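Local structure of microcin B17-processing protein McbD (Escherichia coli str. K-12 substr. MG1655, 6GRH) at residues E167-Q172 with L328-Q333; L175-Q180 with A225-Y230; D210-D215 with E297-L302. The protein is needed to process the inactive microcin B17 precursor peptide into the active antibiotic and belongs to the YcaO family of ATP-dependent cyclodehydratases. The protein carries 1 engineered substitution. All coordinates share one frame; numbering follows the deposited sequence. Where two conformers were deposited one is given.

Interaction 1 (E167-Q172 with L328-Q333). Engineered in segment 167-172: R171 (natural residue Thr).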
loop_
_atom_site.group_PDB
_atom_site.type_symbol
_atom_site.label_atom_id
_atom_site.label_comp_id
_atom_site.label_asym_id
_atom_site.label_seq_id
_atom_site.Cartn_x
_atom_site.Cartn_y
_atom_site.Cartn_z
ATOM N N GLU E 167 -34.379 -14.949 27.837
ATOM C CA GLU E 167 -34.276 -13.910 28.840
ATOM C C GLU E 167 -35.402 -13.977 29.872
ATOM O O GLU E 167 -35.145 -13.797 31.049
ATOM C CB GLU E 167 -34.254 -12.518 28.212
ATOM C CG GLU E 167 -33.796 -11.482 29.211
ATOM C CD GLU E 167 -33.295 -10.243 28.521
ATOM O OE1 GLU E 167 -32.187 -10.323 27.927
ATOM O OE2 GLU E 167 -34.023 -9.221 28.566
ATOM N N PHE E 168 -36.625 -14.236 29.417
ATOM C CA PHE E 168 -37.795 -14.418 30.311
ATOM C C PHE E 168 -37.529 -15.537 31.308
ATOM O O PHE E 168 -37.721 -15.359 32.506
ATOM C CB PHE E 168 -39.040 -14.736 29.474
ATOM C CG PHE E 168 -40.308 -14.942 30.272
ATOM C CD1 PHE E 168 -41.063 -13.855 30.698
ATOM C CD2 PHE E 168 -40.764 -16.224 30.553
ATOM C CE1 PHE E 168 -42.243 -14.039 31.398
ATOM C CE2 PHE E 168 -41.949 -16.418 31.265
ATOM C CZ PHE E 168 -42.692 -15.310 31.676
ATOM N N MET E 169 -37.083 -16.686 30.801
ATOM C CA MET E 169 -36.707 -17.802 31.660
ATOM C C MET E 169 -35.624 -17.390 32.648
ATOM O O MET E 169 -35.721 -17.697 33.830
ATOM C CB MET E 169 -36.232 -19.000 30.835
ATOM C CG MET E 169 -37.354 -19.936 30.464
ATOM S SD MET E 169 -38.147 -20.495 31.979
ATOM C CE MET E 169 -39.845 -20.254 31.505
ATOM N N GLU E 170 -34.611 -16.679 32.162
ATOM C CA GLU E 170 -33.493 -16.223 33.015
ATOM C C GLU E 170 -33.977 -15.398 34.210
ATOM O O GLU E 170 -33.648 -15.681 35.356
ATOM C CB GLU E 170 -32.495 -15.357 32.212
ATOM C CG GLU E 170 -31.541 -16.177 31.371
ATOM C CD GLU E 170 -30.872 -15.408 30.247
ATOM O OE1 GLU E 170 -30.846 -14.165 30.267
ATOM O OE2 GLU E 170 -30.369 -16.070 29.322
ATOM N N ARG E 171 -34.763 -14.369 33.912
ATOM C CA ARG E 171 -35.173 -13.396 34.904
ATOM C C ARG E 171 -36.216 -13.965 35.864
ATOM O O ARG E 171 -36.113 -13.754 37.075
ATOM C CB ARG E 171 -35.673 -12.099 34.229
ATOM C CG ARG E 171 -34.678 -11.460 33.249
ATOM C CD ARG E 171 -33.397 -11.018 33.938
ATOM N NE ARG E 171 -32.394 -10.556 32.977
ATOM C CZ ARG E 171 -32.313 -9.333 32.451
ATOM N NH1 ARG E 171 -33.190 -8.365 32.749
ATOM N NH2 ARG E 171 -31.324 -9.069 31.590
ATOM N N GLN E 172 -37.176 -14.730 35.344
ATOM C CA GLN E 172 -38.170 -15.368 36.217
ATOM C C GLN E 172 -37.480 -16.365 37.136
ATOM O O GLN E 172 -37.766 -16.385 38.349
ATOM C CB GLN E 172 -39.306 -16.032 35.439
ATOM C CG GLN E 172 -40.107 -15.092 34.543
ATOM C CD GLN E 172 -40.796 -13.977 35.286
ATOM O OE1 GLN E 172 -41.318 -14.174 36.407
ATOM N NE2 GLN E 172 -40.842 -12.803 34.661
ATOM N N LEU E 328 -42.858 -24.388 25.725
ATOM C CA LEU E 328 -44.175 -23.769 25.524
ATOM C C LEU E 328 -45.293 -24.501 26.276
ATOM O O LEU E 328 -46.175 -23.847 26.848
ATOM C CB LEU E 328 -44.529 -23.648 24.027
ATOM C CG LEU E 328 -43.754 -22.635 23.149
ATOM C CD1 LEU E 328 -44.371 -22.541 21.757
ATOM C CD2 LEU E 328 -43.692 -21.247 23.756
ATOM N N ASN E 329 -45.275 -25.842 26.274
ATOM C CA ASN E 329 -46.249 -26.614 27.054
ATOM C C ASN E 329 -46.072 -26.324 28.541
ATOM O O ASN E 329 -47.044 -26.053 29.236
ATOM C CB ASN E 329 -46.140 -28.138 26.799
ATOM C CG ASN E 329 -46.724 -28.562 25.446
ATOM O OD1 ASN E 329 -47.269 -27.746 24.683
ATOM N ND2 ASN E 329 -46.611 -29.833 25.143
ATOM N N TYR E 330 -44.834 -26.354 29.017
ATOM C CA TYR E 330 -44.564 -26.070 30.413
ATOM C C TYR E 330 -45.126 -24.691 30.809
ATOM O O TYR E 330 -45.834 -24.565 31.800
ATOM C CB TYR E 330 -43.065 -26.136 30.684
ATOM C CG TYR E 330 -42.677 -25.586 32.034
ATOM C CD1 TYR E 330 -42.823 -26.357 33.198
ATOM C CD2 TYR E 330 -42.189 -24.279 32.154
ATOM C CE1 TYR E 330 -42.469 -25.850 34.438
ATOM C CE2 TYR E 330 -41.842 -23.757 33.385
ATOM C CZ TYR E 330 -41.982 -24.538 34.522
ATOM O OH TYR E 330 -41.622 -24.010 35.739
ATOM N N LEU E 331 -44.803 -23.666 30.029
ATOM C CA LEU E 331 -45.267 -22.306 30.343
ATOM C C LEU E 331 -46.785 -22.189 30.314
ATOM O O LEU E 331 -47.374 -21.575 31.209
ATOM C CB LEU E 331 -44.648 -21.273 29.394
ATOM C CG LEU E 331 -43.164 -21.007 29.664
ATOM C CD1 LEU E 331 -42.530 -20.190 28.555
ATOM C CD2 LEU E 331 -42.941 -20.369 31.026
ATOM N N GLN E 332 -47.408 -22.796 29.307
ATOM C CA GLN E 332 -48.861 -22.737 29.156
ATOM C C GLN E 332 -49.605 -23.390 30.315
ATOM O O GLN E 332 -50.694 -22.951 30.647
ATOM C CB GLN E 332 -49.327 -23.347 27.830
ATOM C CG GLN E 332 -50.770 -22.980 27.501
ATOM C CD GLN E 332 -51.197 -23.389 26.110
ATOM O OE1 GLN E 332 -50.540 -24.206 25.454
ATOM N NE2 GLN E 332 -52.312 -22.822 25.648
ATOM N N GLN E 333 -49.018 -24.422 30.915
ATOM C CA GLN E 333 -49.587 -25.091 32.105
ATOM C C GLN E 333 -49.642 -24.138 33.294
ATOM O O GLN E 333 -50.578 -24.189 34.085
ATOM C CB GLN E 333 -48.803 -26.365 32.480
ATOM C CG GLN E 333 -49.136 -27.573 31.626
#
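L331 meets F168 through a single branch: its CD2 methyl sits near the plane of the phenyl ring, at the edge, 4.1 Å from F168 CE2. The two side chains slide past each other in opposite directions. M169 also reaches toward L331, but it was modelled in two conformers, and the conformer given brings its methyl group implausibly close to L331; the exact placement of that end is doubtful. Methionine's unbranched, flexible chain suits a site where the backbones stand far apart, with 9.8 Å between M169 CA and L331 CA. The short axes run at 50° to each other. This is sparse helix-on-helix packing inside the YcaO fold, where the long helix 157-180 is approached by the short helix 327-334. With CG anti to its backbone N (chi1 -180°), F168 extends from its helix toward L331, and Q172, one turn on, lays CG 3.8 Å above the ring centre. F362 adds an edge-to-face contact to the same ring, while the amide of Q172 is tied through NE2 to F363 O, which helps to keep its chain over the phenyl face. On the other helix, Y330 leaves the backbone toward 167-172, and its OH is hydrogen-bonded to P219 O. M169 in turn rests on Y247 of strand 241-248.

Interaction 2 (L175-Q180 with A225-Y230)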
loop_
_atom_site.group_PDB
_atom_site.type_symbol
_atom_site.label_atom_id
_atom_site.label_comp_id
_atom_site.label_asym_id
_atom_site.label_seq_id
_atom_site.Cartn_x
_atom_site.Cartn_y
_atom_site.Cartn_z
ATOM N N LEU E 175 -35.499 -14.306 39.884
ATOM C CA LEU E 175 -36.384 -13.752 40.912
ATOM C C LEU E 175 -36.886 -14.800 41.891
ATOM O O LEU E 175 -36.912 -14.546 43.090
ATOM C CB LEU E 175 -37.573 -13.021 40.296
ATOM C CG LEU E 175 -37.209 -11.698 39.630
ATOM C CD1 LEU E 175 -38.267 -11.288 38.609
ATOM C CD2 LEU E 175 -37.001 -10.604 40.661
ATOM N N LEU E 176 -37.275 -15.972 41.397
ATOM C CA LEU E 176 -37.686 -17.057 42.290
ATOM C C LEU E 176 -36.529 -17.505 43.197
ATOM O O LEU E 176 -36.717 -17.685 44.405
ATOM C CB LEU E 176 -38.252 -18.246 41.519
ATOM C CG LEU E 176 -38.996 -19.197 42.460
ATOM C CD1 LEU E 176 -40.254 -18.527 42.997
ATOM C CD2 LEU E 176 -39.341 -20.512 41.780
ATOM N N TYR E 177 -35.340 -17.651 42.614
ATOM C CA TYR E 177 -34.115 -17.962 43.380
ATOM C C TYR E 177 -33.801 -16.885 44.421
ATOM O O TYR E 177 -33.532 -17.199 45.589
ATOM C CB TYR E 177 -32.916 -18.104 42.454
ATOM C CG TYR E 177 -31.586 -18.157 43.169
ATOM C CD1 TYR E 177 -31.221 -19.269 43.910
ATOM C CD2 TYR E 177 -30.703 -17.106 43.104
ATOM C CE1 TYR E 177 -30.002 -19.334 44.568
ATOM C CE2 TYR E 177 -29.485 -17.149 43.757
ATOM C CZ TYR E 177 -29.134 -18.264 44.480
ATOM O OH TYR E 177 -27.927 -18.305 45.115
ATOM N N TRP E 178 -33.845 -15.628 43.987
ATOM C CA TRP E 178 -33.662 -14.492 44.889
ATOM C C TRP E 178 -34.625 -14.564 46.086
ATOM O O TRP E 178 -34.189 -14.516 47.239
ATOM C CB TRP E 178 -33.869 -13.184 44.133
ATOM C CG TRP E 178 -33.861 -11.947 44.990
ATOM C CD1 TRP E 178 -34.864 -11.021 45.112
ATOM C CD2 TRP E 178 -32.795 -11.491 45.814
ATOM N NE1 TRP E 178 -34.476 -10.015 45.949
ATOM C CE2 TRP E 178 -33.211 -10.276 46.399
ATOM C CE3 TRP E 178 -31.513 -11.983 46.108
ATOM C CZ2 TRP E 178 -32.400 -9.548 47.274
ATOM C CZ3 TRP E 178 -30.698 -11.250 46.974
ATOM C CH2 TRP E 178 -31.151 -10.051 47.551
ATOM N N LEU E 179 -35.915 -14.735 45.810
ATOM C CA LEU E 179 -36.938 -14.688 46.860
ATOM C C LEU E 179 -36.928 -15.876 47.822
ATOM O O LEU E 179 -37.164 -15.694 49.009
ATOM C CB LEU E 179 -38.329 -14.521 46.247
ATOM C CG LEU E 179 -38.508 -13.173 45.536
ATOM C CD1 LEU E 179 -39.735 -13.178 44.633
ATOM C CD2 LEU E 179 -38.554 -12.014 46.520
ATOM N N GLN E 180 -36.660 -17.073 47.307
ATOM C CA GLN E 180 -36.771 -18.323 48.077
ATOM C C GLN E 180 -35.444 -18.958 48.487
ATOM O O GLN E 180 -35.416 -19.780 49.391
ATOM C CB GLN E 180 -37.590 -19.332 47.281
ATOM C CG GLN E 180 -39.003 -18.844 47.021
ATOM C CD GLN E 180 -39.924 -19.933 46.516
ATOM O OE1 GLN E 180 -40.919 -20.269 47.159
ATOM N NE2 GLN E 180 -39.595 -20.493 45.361
ATOM N N ALA E 225 -31.104 -22.704 33.431
ATOM C CA ALA E 225 -30.690 -21.339 33.775
ATOM C C ALA E 225 -29.530 -21.479 34.726
ATOM O O ALA E 225 -29.689 -22.000 35.820
ATOM C CB ALA E 225 -31.817 -20.584 34.436
ATOM N N VAL E 226 -28.355 -21.057 34.304
ATOM C CA VAL E 226 -27.166 -21.233 35.120
ATOM C C VAL E 226 -26.700 -19.894 35.658
ATOM O O VAL E 226 -26.474 -18.979 34.879
ATOM C CB VAL E 226 -26.054 -21.941 34.327
ATOM C CG1 VAL E 226 -24.772 -22.011 35.141
ATOM C CG2 VAL E 226 -26.512 -23.358 33.967
ATOM N N LEU E 227 -26.563 -19.805 36.983
ATOM C CA LEU E 227 -26.140 -18.591 37.663
ATOM C C LEU E 227 -24.722 -18.825 38.118
ATOM O O LEU E 227 -24.460 -19.791 38.830
ATOM C CB LEU E 227 -27.018 -18.329 38.896
ATOM C CG LEU E 227 -26.726 -17.057 39.703
ATOM C CD1 LEU E 227 -26.998 -15.808 38.910
ATOM C CD2 LEU E 227 -27.536 -17.076 40.994
ATOM N N THR E 228 -23.809 -17.962 37.683
ATOM C CA THR E 228 -22.421 -17.996 38.130
ATOM C C THR E 228 -22.249 -16.833 39.104
ATOM O O THR E 228 -22.749 -15.727 38.854
ATOM C CB THR E 228 -21.423 -17.860 36.958
ATOM O OG1 THR E 228 -21.957 -16.968 35.971
ATOM C CG2 THR E 228 -21.135 -19.210 36.308
ATOM N N LEU E 229 -21.548 -17.093 40.201
ATOM C CA LEU E 229 -21.334 -16.115 41.263
ATOM C C LEU E 229 -19.859 -16.060 41.574
ATOM O O LEU E 229 -19.189 -17.092 41.604
ATOM C CB LEU E 229 -22.105 -16.533 42.514
ATOM C CG LEU E 229 -23.625 -16.481 42.424
ATOM C CD1 LEU E 229 -24.225 -16.996 43.725
ATOM C CD2 LEU E 229 -24.124 -15.074 42.122
ATOM N N TYR E 230 -19.365 -14.851 41.802
ATOM C CA TYR E 230 -17.970 -14.604 42.114
ATOM C C TYR E 230 -17.903 -13.656 43.289
ATOM O O TYR E 230 -18.692 -12.703 43.369
ATOM C CB TYR E 230 -17.252 -13.931 40.937
ATOM C CG TYR E 230 -15.870 -13.409 41.285
ATOM C CD1 TYR E 230 -14.782 -14.275 41.360
ATOM C CD2 TYR E 230 -15.654 -12.061 41.553
ATOM C CE1 TYR E 230 -13.520 -13.818 41.685
ATOM C CE2 TYR E 230 -14.393 -11.596 41.872
ATOM C CZ TYR E 230 -13.330 -12.485 41.937
ATOM O OH TYR E 230 -12.068 -12.045 42.239
#
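Y177 projects from the last turn of helix 157-180 onto L227 and L229 of strand 224-231, a helix-on-sheet contact against one face of the mixed sheet in this YcaO protein. A first torsion of 169° swings CG away from the backbone N and sends the side chain from CB toward the strand. Along the CD2 side of the ring the partner is one methyl group, L227 CD2. It is nearest Y177 CE2, with 3.4 Å between L227 CD2 and Y177 CE2. The neighbouring ring atoms stand farther off, Y177 CD2 at 3.8 Å and Y177 CZ at 4.0 Å from L227 CD2. The two side chains cross at about a right angle, and the methyl approaches the ring obliquely. Leucine suits the place because its branched end presents a compact apolar group to the aromatic carbons, and F214 of the neighbouring strand touches the same tyrosine. Strand alternation puts L227 and L229 on the side facing Y177, whereas V226 and T228 pack against helix 251-275. Tyrosine serves here in two ways: its ring is buried against hydrocarbon, yet its phenol has a polar partner, since OH is hydrogen-bonded to T306 OG1. Near this hydroxyl L229 arrives from the opposite direction, its CD1 methyl 4.2 Å from Y177 OH.

Interaction 3 (D210-D215 with E297-L302)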
loop_
_atom_site.group_PDB
_atom_site.type_symbol
_atom_site.label_atom_id
_atom_site.label_comp_id
_atom_site.label_asym_id
_atom_site.label_seq_id
_atom_site.Cartn_x
_atom_site.Cartn_y
_atom_site.Cartn_z
ATOM N N ASP E 210 -13.152 -16.633 44.600
ATOM C CA ASP E 210 -13.890 -17.911 44.547
ATOM C C ASP E 210 -15.180 -17.791 43.759
ATOM O O ASP E 210 -15.746 -16.683 43.630
ATOM C CB ASP E 210 -14.207 -18.407 45.952
ATOM C CG ASP E 210 -12.956 -18.721 46.727
ATOM O OD1 ASP E 210 -12.303 -19.757 46.422
ATOM O OD2 ASP E 210 -12.594 -17.894 47.597
ATOM N N ILE E 211 -15.628 -18.929 43.222
ATOM C CA ILE E 211 -16.880 -18.977 42.475
ATOM C C ILE E 211 -17.820 -20.077 42.946
ATOM O O ILE E 211 -17.381 -21.112 43.471
ATOM C CB ILE E 211 -16.654 -19.155 40.964
ATOM C CG1 ILE E 211 -15.940 -20.482 40.673
ATOM C CG2 ILE E 211 -15.856 -17.978 40.405
ATOM C CD1 ILE E 211 -15.978 -20.881 39.220
ATOM N N ARG E 212 -19.109 -19.840 42.714
ATOM C CA ARG E 212 -20.144 -20.834 42.864
ATOM C C ARG E 212 -21.001 -20.825 41.599
ATOM O O ARG E 212 -21.267 -19.771 41.024
ATOM C CB ARG E 212 -20.996 -20.549 44.105
ATOM C CG ARG E 212 -20.238 -20.507 45.440
ATOM C CD ARG E 212 -19.610 -21.826 45.881
ATOM N NE ARG E 212 -20.601 -22.833 46.288
ATOM C CZ ARG E 212 -21.295 -22.820 47.430
ATOM N NH1 ARG E 212 -21.115 -21.864 48.331
ATOM N NH2 ARG E 212 -22.180 -23.787 47.681
ATOM N N ILE E 213 -21.415 -22.011 41.165
ATOM C CA ILE E 213 -22.221 -22.182 39.957
ATOM C C ILE E 213 -23.469 -22.982 40.338
ATOM O O ILE E 213 -23.359 -24.112 40.769
ATOM C CB ILE E 213 -21.452 -22.953 38.876
ATOM C CG1 ILE E 213 -20.096 -22.294 38.591
ATOM C CG2 ILE E 213 -22.301 -23.077 37.607
ATOM C CD1 ILE E 213 -19.210 -23.078 37.636
ATOM N N PHE E 214 -24.639 -22.391 40.148
ATOM C CA PHE E 214 -25.888 -23.008 40.484
ATOM C C PHE E 214 -26.810 -23.103 39.259
ATOM O O PHE E 214 -26.910 -22.162 38.483
ATOM C CB PHE E 214 -26.581 -22.183 41.574
ATOM C CG PHE E 214 -25.825 -22.110 42.874
ATOM C CD1 PHE E 214 -25.405 -23.263 43.522
ATOM C CD2 PHE E 214 -25.568 -20.882 43.479
ATOM C CE1 PHE E 214 -24.728 -23.199 44.739
ATOM C CE2 PHE E 214 -24.898 -20.814 44.698
ATOM C CZ PHE E 214 -24.478 -21.973 45.323
ATOM N N ASP E 215 -27.474 -24.246 39.098
ATOM C CA ASP E 215 -28.622 -24.363 38.208
ATOM C C ASP E 215 -29.851 -23.858 38.983
ATOM O O ASP E 215 -30.296 -24.525 39.923
ATOM C CB ASP E 215 -28.805 -25.825 37.768
ATOM C CG ASP E 215 -29.915 -26.006 36.732
ATOM O OD1 ASP E 215 -31.049 -25.525 36.949
ATOM O OD2 ASP E 215 -29.665 -26.654 35.698
ATOM N N GLU E 297 -19.993 -9.227 50.720
ATOM C CA GLU E 297 -21.232 -9.609 51.414
ATOM C C GLU E 297 -22.379 -9.962 50.462
ATOM O O GLU E 297 -23.292 -10.698 50.853
ATOM C CB GLU E 297 -21.729 -8.530 52.397
ATOM C CG GLU E 297 -20.688 -7.982 53.376
ATOM C CD GLU E 297 -19.946 -6.764 52.817
ATOM O OE1 GLU E 297 -18.859 -6.938 52.190
ATOM O OE2 GLU E 297 -20.468 -5.630 52.986
ATOM N N SER E 298 -22.365 -9.420 49.247
ATOM C CA SER E 298 -23.320 -9.856 48.224
ATOM C C SER E 298 -23.110 -11.350 47.904
ATOM O O SER E 298 -24.082 -12.116 47.857
ATOM C CB SER E 298 -23.199 -8.989 46.962
ATOM O OG SER E 298 -23.606 -7.656 47.230
ATOM N N PHE E 299 -21.840 -11.752 47.739
ATOM C CA PHE E 299 -21.454 -13.146 47.446
ATOM C C PHE E 299 -21.837 -14.094 48.580
ATOM O O PHE E 299 -22.492 -15.110 48.345
ATOM C CB PHE E 299 -19.941 -13.221 47.163
ATOM C CG PHE E 299 -19.435 -14.596 46.828
ATOM C CD1 PHE E 299 -19.832 -15.236 45.657
ATOM C CD2 PHE E 299 -18.525 -15.242 47.665
ATOM C CE1 PHE E 299 -19.340 -16.499 45.324
ATOM C CE2 PHE E 299 -18.041 -16.517 47.350
ATOM C CZ PHE E 299 -18.442 -17.139 46.172
ATOM N N THR E 300 -21.434 -13.760 49.801
ATOM C CA THR E 300 -21.747 -14.604 50.964
ATOM C C THR E 300 -23.243 -14.674 51.247
ATOM O O THR E 300 -23.758 -15.758 51.483
ATOM C CB THR E 300 -21.048 -14.129 52.244
ATOM O OG1 THR E 300 -21.323 -12.743 52.440
ATOM C CG2 THR E 300 -19.546 -14.343 52.144
ATOM N N ASP E 301 -23.928 -13.532 51.228
ATOM C CA ASP E 301 -25.380 -13.514 51.416
ATOM C C ASP E 301 -26.135 -14.450 50.445
ATOM O O ASP E 301 -27.072 -15.153 50.862
ATOM C CB ASP E 301 -25.940 -12.105 51.289
ATOM C CG ASP E 301 -27.452 -12.085 51.310
ATOM O OD1 ASP E 301 -28.052 -12.335 52.384
ATOM O OD2 ASP E 301 -28.037 -11.868 50.234
ATOM N N LEU E 302 -25.736 -14.465 49.172
ATOM C CA LEU E 302 -26.350 -15.401 48.221
ATOM C C LEU E 302 -26.005 -16.868 48.534
ATOM O O LEU E 302 -26.908 -17.700 48.657
ATOM C CB LEU E 302 -25.999 -15.046 46.761
ATOM C CG LEU E 302 -26.753 -13.843 46.189
ATOM C CD1 LEU E 302 -26.181 -13.455 44.842
ATOM C CD2 LEU E 302 -28.242 -14.117 46.054
#
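Strand 210-215 and helix 297-302 run at 40° to each other with their short axes 10.5 Å apart, and I211 and F299 are the closest pair by CA position. F299 spans that interval. Its chi1 of -179° holds the ring extended from the helix until CZ reaches the strand. There F299 CZ lies 3.7 Å from D210 O and 3.9 Å from R212 CG, both approached obliquely, while the carbonyl carbon of I211 sits at the ring edge. A phenylalanine suits the place: it is long enough to span from helix to backbone, and the side chain of I211 points away, so at that position the ring meets the main chain, with R212 CG beside it. R212 crosses F299 at about a right angle and uses its aliphatic part for the contact. Its chain then bends at chi2 and chi3, and F214 CZ lies 3.7 Å above the plane of the R212 guanidinium, toward its rim. L229 of the neighbouring strand 224-231 and Y241 of strand 241-248 also touch F299, so the helix covers this part of the mixed sheet. The chemistry therefore divides along R212: its methylene packs by van der Waals contact against the phenyl ring, while its charge is paired in a salt bridge with E186 on the adjacent strand 182-187.

Interactions 1 and 2 use successive parts of helix 157-180, their centres about 15 Å apart, so one long helix meets helix 327-334 midway along and strand 224-231 with its last turn. Interactions 2 and 3 are closer, about 9 Å between centres, and both reach one mixed sheet: strands 210-215 and 224-231 are antiparallel neighbours, probably hydrogen-bonded from L227 N to F214 O and from L229 N to R212 O. Along the chain their segments alternate, and both contacts are nested within the loop closed by interaction 1, whose centre is about 24 Å from that of interaction 3. Helices 157-180 and 296-304 thus both pack on the mixed sheet, with 327-334 against the former.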